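Local coordinates for protein putative lipase (Bacteroides thetaiotaomicron VPI-5482, PDB 3BZW) that is a putative lipase of the SGNH-hydrolase clan, probably hydrolysing ester bonds in lipids such as lysophospholipids, at residues V89-N102 with F158-R171. Numbering follows the deposited sequence.
With ACT (acetate ion), chain G.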
# COMPACT_ATOMS: atom_id res chain seq x y z
N VAL A 89 19.04 13.28 -44.74
CA VAL A 89 18.36 12.55 -43.67
C VAL A 89 16.92 12.99 -43.39
O VAL A 89 16.61 14.18 -43.38
CB VAL A 89 19.19 12.61 -42.36
CG1 VAL A 89 19.10 13.98 -41.72
CG2 VAL A 89 18.73 11.52 -41.40
N ASP A 90 16.05 12.00 -43.17
CA ASP A 90 14.64 12.24 -42.89
C ASP A 90 14.27 11.95 -41.44
O ASP A 90 13.42 12.63 -40.87
CB ASP A 90 13.76 11.35 -43.78
CG ASP A 90 13.92 11.66 -45.25
OD1 ASP A 90 13.85 12.85 -45.61
OD2 ASP A 90 14.13 10.70 -46.03
N ALA A 91 14.90 10.94 -40.86
CA ALA A 91 14.61 10.58 -39.47
C ALA A 91 15.87 10.06 -38.80
O ALA A 91 16.86 9.74 -39.46
CB ALA A 91 13.51 9.53 -39.42
N ILE A 92 15.83 9.98 -37.47
CA ILE A 92 16.97 9.53 -36.69
C ILE A 92 16.57 8.60 -35.56
O ILE A 92 15.64 8.89 -34.80
CB ILE A 92 17.70 10.74 -36.07
CG1 ILE A 92 18.15 11.69 -37.18
CG2 ILE A 92 18.90 10.27 -35.24
CD1 ILE A 92 18.79 12.95 -36.66
N LEU A 93 17.28 7.48 -35.45
CA LEU A 93 17.04 6.52 -34.38
C LEU A 93 18.27 6.52 -33.47
O LEU A 93 19.40 6.47 -33.95
CB LEU A 93 16.82 5.11 -34.93
CG LEU A 93 15.59 4.85 -35.81
CD1 LEU A 93 15.50 3.36 -36.09
CD2 LEU A 93 14.33 5.33 -35.12
N VAL A 94 18.03 6.58 -32.17
CA VAL A 94 19.11 6.57 -31.19
C VAL A 94 18.93 5.33 -30.32
O VAL A 94 17.98 5.24 -29.55
CB VAL A 94 19.07 7.84 -30.31
CG1 VAL A 94 20.30 7.88 -29.41
CG2 VAL A 94 19.01 9.09 -31.19
N PHE A 95 19.86 4.39 -30.46
CA PHE A 95 19.83 3.11 -29.75
C PHE A 95 21.12 3.08 -28.93
O PHE A 95 22.13 2.55 -29.38
CB PHE A 95 19.82 2.01 -30.82
CG PHE A 95 19.55 0.63 -30.29
CD1 PHE A 95 19.74 -0.48 -31.12
CD2 PHE A 95 19.09 0.42 -29.00
CE1 PHE A 95 19.47 -1.77 -30.67
CE2 PHE A 95 18.82 -0.87 -28.53
CZ PHE A 95 19.02 -1.96 -29.37
N MSE A 96 21.08 3.64 -27.72
CA MSE A 96 22.28 3.76 -26.90
C MSE A 96 22.05 3.64 -25.40
O MSE A 96 20.95 3.89 -24.91
CB MSE A 96 22.89 5.14 -27.19
CG MSE A 96 24.25 5.42 -26.56
SE MSE A 96 25.66 4.72 -27.66
CE MSE A 96 25.89 6.25 -28.84
N GLY A 97 23.09 3.25 -24.66
CA GLY A 97 22.95 3.17 -23.22
C GLY A 97 23.46 1.92 -22.52
O GLY A 97 23.84 1.98 -21.35
N THR A 98 23.49 0.80 -23.22
CA THR A 98 23.95 -0.43 -22.58
C THR A 98 25.40 -0.31 -22.10
O THR A 98 25.78 -0.92 -21.09
CB THR A 98 23.76 -1.65 -23.51
OG1 THR A 98 23.61 -2.83 -22.71
CG2 THR A 98 24.96 -1.83 -24.43
N ASN A 99 26.21 0.48 -22.80
CA ASN A 99 27.60 0.66 -22.39
C ASN A 99 27.74 1.60 -21.20
O ASN A 99 28.72 1.53 -20.45
CB ASN A 99 28.45 1.14 -23.58
CG ASN A 99 28.66 0.05 -24.62
OD1 ASN A 99 28.93 -1.10 -24.28
ND2 ASN A 99 28.57 0.42 -25.90
N ASP A 100 26.78 2.50 -21.02
CA ASP A 100 26.82 3.40 -19.87
C ASP A 100 26.63 2.52 -18.63
O ASP A 100 27.26 2.73 -17.59
CB ASP A 100 25.69 4.44 -19.95
CG ASP A 100 25.93 5.46 -21.05
OD1 ASP A 100 26.39 6.58 -20.74
OD2 ASP A 100 25.66 5.13 -22.23
N TYR A 101 25.77 1.52 -18.76
CA TYR A 101 25.53 0.59 -17.66
C TYR A 101 26.82 -0.18 -17.37
O TYR A 101 27.30 -0.21 -16.23
CB TYR A 101 24.42 -0.41 -18.00
CG TYR A 101 24.48 -1.68 -17.17
CD1 TYR A 101 24.09 -1.69 -15.83
CD2 TYR A 101 24.97 -2.86 -17.73
CE1 TYR A 101 24.19 -2.86 -15.06
CE2 TYR A 101 25.09 -4.02 -16.97
CZ TYR A 101 24.70 -4.02 -15.64
OH TYR A 101 24.84 -5.17 -14.92
N ASN A 102 27.38 -0.79 -18.40
CA ASN A 102 28.60 -1.57 -18.24
C ASN A 102 29.78 -0.76 -17.70
O ASN A 102 30.60 -1.28 -16.94
CB ASN A 102 28.99 -2.22 -19.57
CG ASN A 102 30.22 -3.10 -19.45
OD1 ASN A 102 31.20 -2.93 -20.18
ND2 ASN A 102 30.16 -4.05 -18.53
N PHE A 158 18.57 18.86 -35.62
CA PHE A 158 17.48 18.35 -36.45
C PHE A 158 16.12 18.68 -35.83
O PHE A 158 15.32 17.78 -35.58
CB PHE A 158 17.63 16.83 -36.58
CG PHE A 158 18.98 16.39 -37.09
CD1 PHE A 158 19.28 16.46 -38.44
CD2 PHE A 158 19.94 15.91 -36.21
CE1 PHE A 158 20.53 16.06 -38.91
CE2 PHE A 158 21.20 15.51 -36.67
CZ PHE A 158 21.49 15.58 -38.02
N PRO A 159 15.84 19.97 -35.61
CA PRO A 159 14.57 20.39 -35.02
C PRO A 159 13.29 20.03 -35.76
O PRO A 159 12.22 19.93 -35.15
CB PRO A 159 14.74 21.90 -34.86
CG PRO A 159 15.61 22.25 -36.02
CD PRO A 159 16.65 21.14 -35.99
N ASP A 160 13.38 19.82 -37.07
CA ASP A 160 12.19 19.51 -37.88
C ASP A 160 12.11 18.06 -38.32
O ASP A 160 11.31 17.72 -39.20
CB ASP A 160 12.16 20.42 -39.11
CG ASP A 160 13.33 20.17 -40.05
OD1 ASP A 160 14.34 19.57 -39.62
OD2 ASP A 160 13.25 20.59 -41.22
N LYS A 161 12.91 17.20 -37.71
CA LYS A 161 12.93 15.79 -38.07
C LYS A 161 12.30 14.89 -37.02
O LYS A 161 12.12 15.27 -35.86
CB LYS A 161 14.38 15.33 -38.29
CG LYS A 161 15.18 16.17 -39.28
CD LYS A 161 14.61 16.11 -40.69
CE LYS A 161 15.52 16.86 -41.66
NZ LYS A 161 15.05 16.80 -43.06
N GLN A 162 11.98 13.67 -37.46
CA GLN A 162 11.42 12.66 -36.58
C GLN A 162 12.61 11.99 -35.90
O GLN A 162 13.42 11.33 -36.57
CB GLN A 162 10.64 11.63 -37.40
CG GLN A 162 10.03 10.50 -36.59
CD GLN A 162 9.06 11.01 -35.54
OE1 GLN A 162 9.46 11.40 -34.45
NE2 GLN A 162 7.78 11.02 -35.88
N ILE A 163 12.75 12.18 -34.59
CA ILE A 163 13.86 11.58 -33.84
C ILE A 163 13.27 10.65 -32.78
O ILE A 163 12.46 11.07 -31.96
CB ILE A 163 14.72 12.66 -33.16
CG1 ILE A 163 15.14 13.73 -34.17
CG2 ILE A 163 15.96 12.02 -32.54
CD1 ILE A 163 15.86 14.91 -33.55
N VAL A 164 13.69 9.39 -32.80
CA VAL A 164 13.16 8.41 -31.87
C VAL A 164 14.24 7.71 -31.04
O VAL A 164 15.30 7.38 -31.57
CB VAL A 164 12.36 7.33 -32.64
CG1 VAL A 164 11.55 6.48 -31.67
CG2 VAL A 164 11.46 8.00 -33.67
N LEU A 165 13.95 7.49 -29.76
CA LEU A 165 14.90 6.82 -28.88
C LEU A 165 14.48 5.37 -28.67
O LEU A 165 13.29 5.07 -28.56
CB LEU A 165 14.94 7.50 -27.51
CG LEU A 165 15.21 9.00 -27.45
CD1 LEU A 165 15.33 9.43 -26.00
CD2 LEU A 165 16.48 9.32 -28.22
N LEU A 166 15.46 4.47 -28.62
CA LEU A 166 15.19 3.06 -28.40
C LEU A 166 15.87 2.66 -27.09
O LEU A 166 17.03 3.01 -26.86
CB LEU A 166 15.75 2.20 -29.54
CG LEU A 166 15.34 2.52 -30.98
CD1 LEU A 166 15.98 1.49 -31.91
CD2 LEU A 166 13.83 2.49 -31.11
N THR A 167 15.16 1.94 -26.23
CA THR A 167 15.73 1.51 -24.97
C THR A 167 16.67 0.32 -25.21
O THR A 167 16.47 -0.48 -26.13
CB THR A 167 14.65 1.09 -23.95
OG1 THR A 167 13.74 0.16 -24.55
CG2 THR A 167 13.88 2.31 -23.46
N PRO A 168 17.71 0.19 -24.38
CA PRO A 168 18.70 -0.89 -24.47
C PRO A 168 18.04 -2.26 -24.31
O PRO A 168 17.04 -2.40 -23.61
CB PRO A 168 19.66 -0.58 -23.33
CG PRO A 168 19.57 0.92 -23.20
CD PRO A 168 18.08 1.16 -23.33
N LEU A 169 18.62 -3.27 -24.95
CA LEU A 169 18.10 -4.64 -24.89
C LEU A 169 18.55 -5.35 -23.61
O LEU A 169 19.55 -4.96 -23.01
CB LEU A 169 18.60 -5.46 -26.08
CG LEU A 169 18.35 -4.90 -27.48
CD1 LEU A 169 19.01 -5.81 -28.52
CD2 LEU A 169 16.85 -4.81 -27.72
N HIS A 170 17.81 -6.38 -23.21
CA HIS A 170 18.19 -7.16 -22.04
C HIS A 170 19.55 -7.74 -22.43
O HIS A 170 19.83 -7.93 -23.61
CB HIS A 170 17.18 -8.28 -21.77
CG HIS A 170 16.01 -7.84 -20.93
ND1 HIS A 170 14.97 -7.10 -21.44
CD2 HIS A 170 15.76 -8.00 -19.61
CE1 HIS A 170 14.12 -6.81 -20.46
NE2 HIS A 170 14.58 -7.34 -19.35
N ARG A 171 20.38 -8.02 -21.43
CA ARG A 171 21.72 -8.51 -21.72
C ARG A 171 22.23 -9.52 -20.71
O ARG A 171 21.87 -9.47 -19.54
CB ARG A 171 22.68 -7.31 -21.72
CG ARG A 171 22.51 -6.43 -20.48
CD ARG A 171 23.53 -5.31 -20.46
NE ARG A 171 24.87 -5.82 -20.21
CZ ARG A 171 25.98 -5.22 -20.62
NH1 ARG A 171 25.92 -4.08 -21.29
NH2 ARG A 171 27.16 -5.77 -20.35
C ACT G . 28.67 -2.58 -27.36
O ACT G . 29.47 -3.49 -27.20
OXT ACT G . 29.05 -1.51 -27.82
CH3 ACT G . 27.22 -2.76 -26.99
O HOH W 1 11.23 13.74 -40.34
O HOH W 2 13.07 14.99 -44.31
O HOH W 3 18.82 5.18 -26.83
O HOH W 4 21.93 -4.35 -24.22
O HOH W 5 28.30 -3.33 -22.64
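Strands 91-95 and 162-166 run parallel as neighbours in the central sheet, Ala91 opposite Gln162 and Val94 opposite Leu165, and the contact continues past their C-terminal ends. Backbone bonds alternate across the pair: Ile92 N reaches Gln162 O, Val164 N reaches Ile92 O at 2.8 Å, and the same step repeats through Val94. Beyond Leu166 N the ladder passes to a water that accepts from Met96 N and lies within bonding distance of both Val94 O and Leu166 O.

Each face has its own packing. On one, Ile92 sends CD1 over the ring of Phe158, 3.5 Å from the centroid, a CH-pi contact, while Val94 and Leu165 lie side by side beneath helix 143-157. On the other, Phe95, with CG anti to the backbone N (chi1 -170°), swings its ring across Leu166 until CZ meets Leu169 CG edge-on at 3.6 Å, under helix 245-258.

Such a parallel sheet between helices is the alpha/beta core of SGNH hydrolases, and the Gly97-Thr98-Asn99-Asp100 sequence after strand 91-95 matches the family's GxND motif, whose asparagine typically lines the oxyanion hole. Here Asn99 ND2 donates almost straight to an acetate oxygen, OXT, at 2.8 Å; Ser35 N, Gly68 N and His242 NE2 also bind this ion.

Against the first turn of helix 98-102, Arg171 bends at chi3 (-70°) and gives NH1 to Thr98 OG1 at 3.0 Å, near the guanidinium plane, and to a water shared with Asn99 OD1. Tyr101 CD2 lies over one guanidinium face, and NH2 bonds Gln182. A leucine in place of Arg171 would probably cost Thr98 OG1 and Gln182 OE1 a donor and leave the Asn99-bound water less firmly held. At the opposite end, Lys161 NZ donates to Val89 O at 3.1 Å.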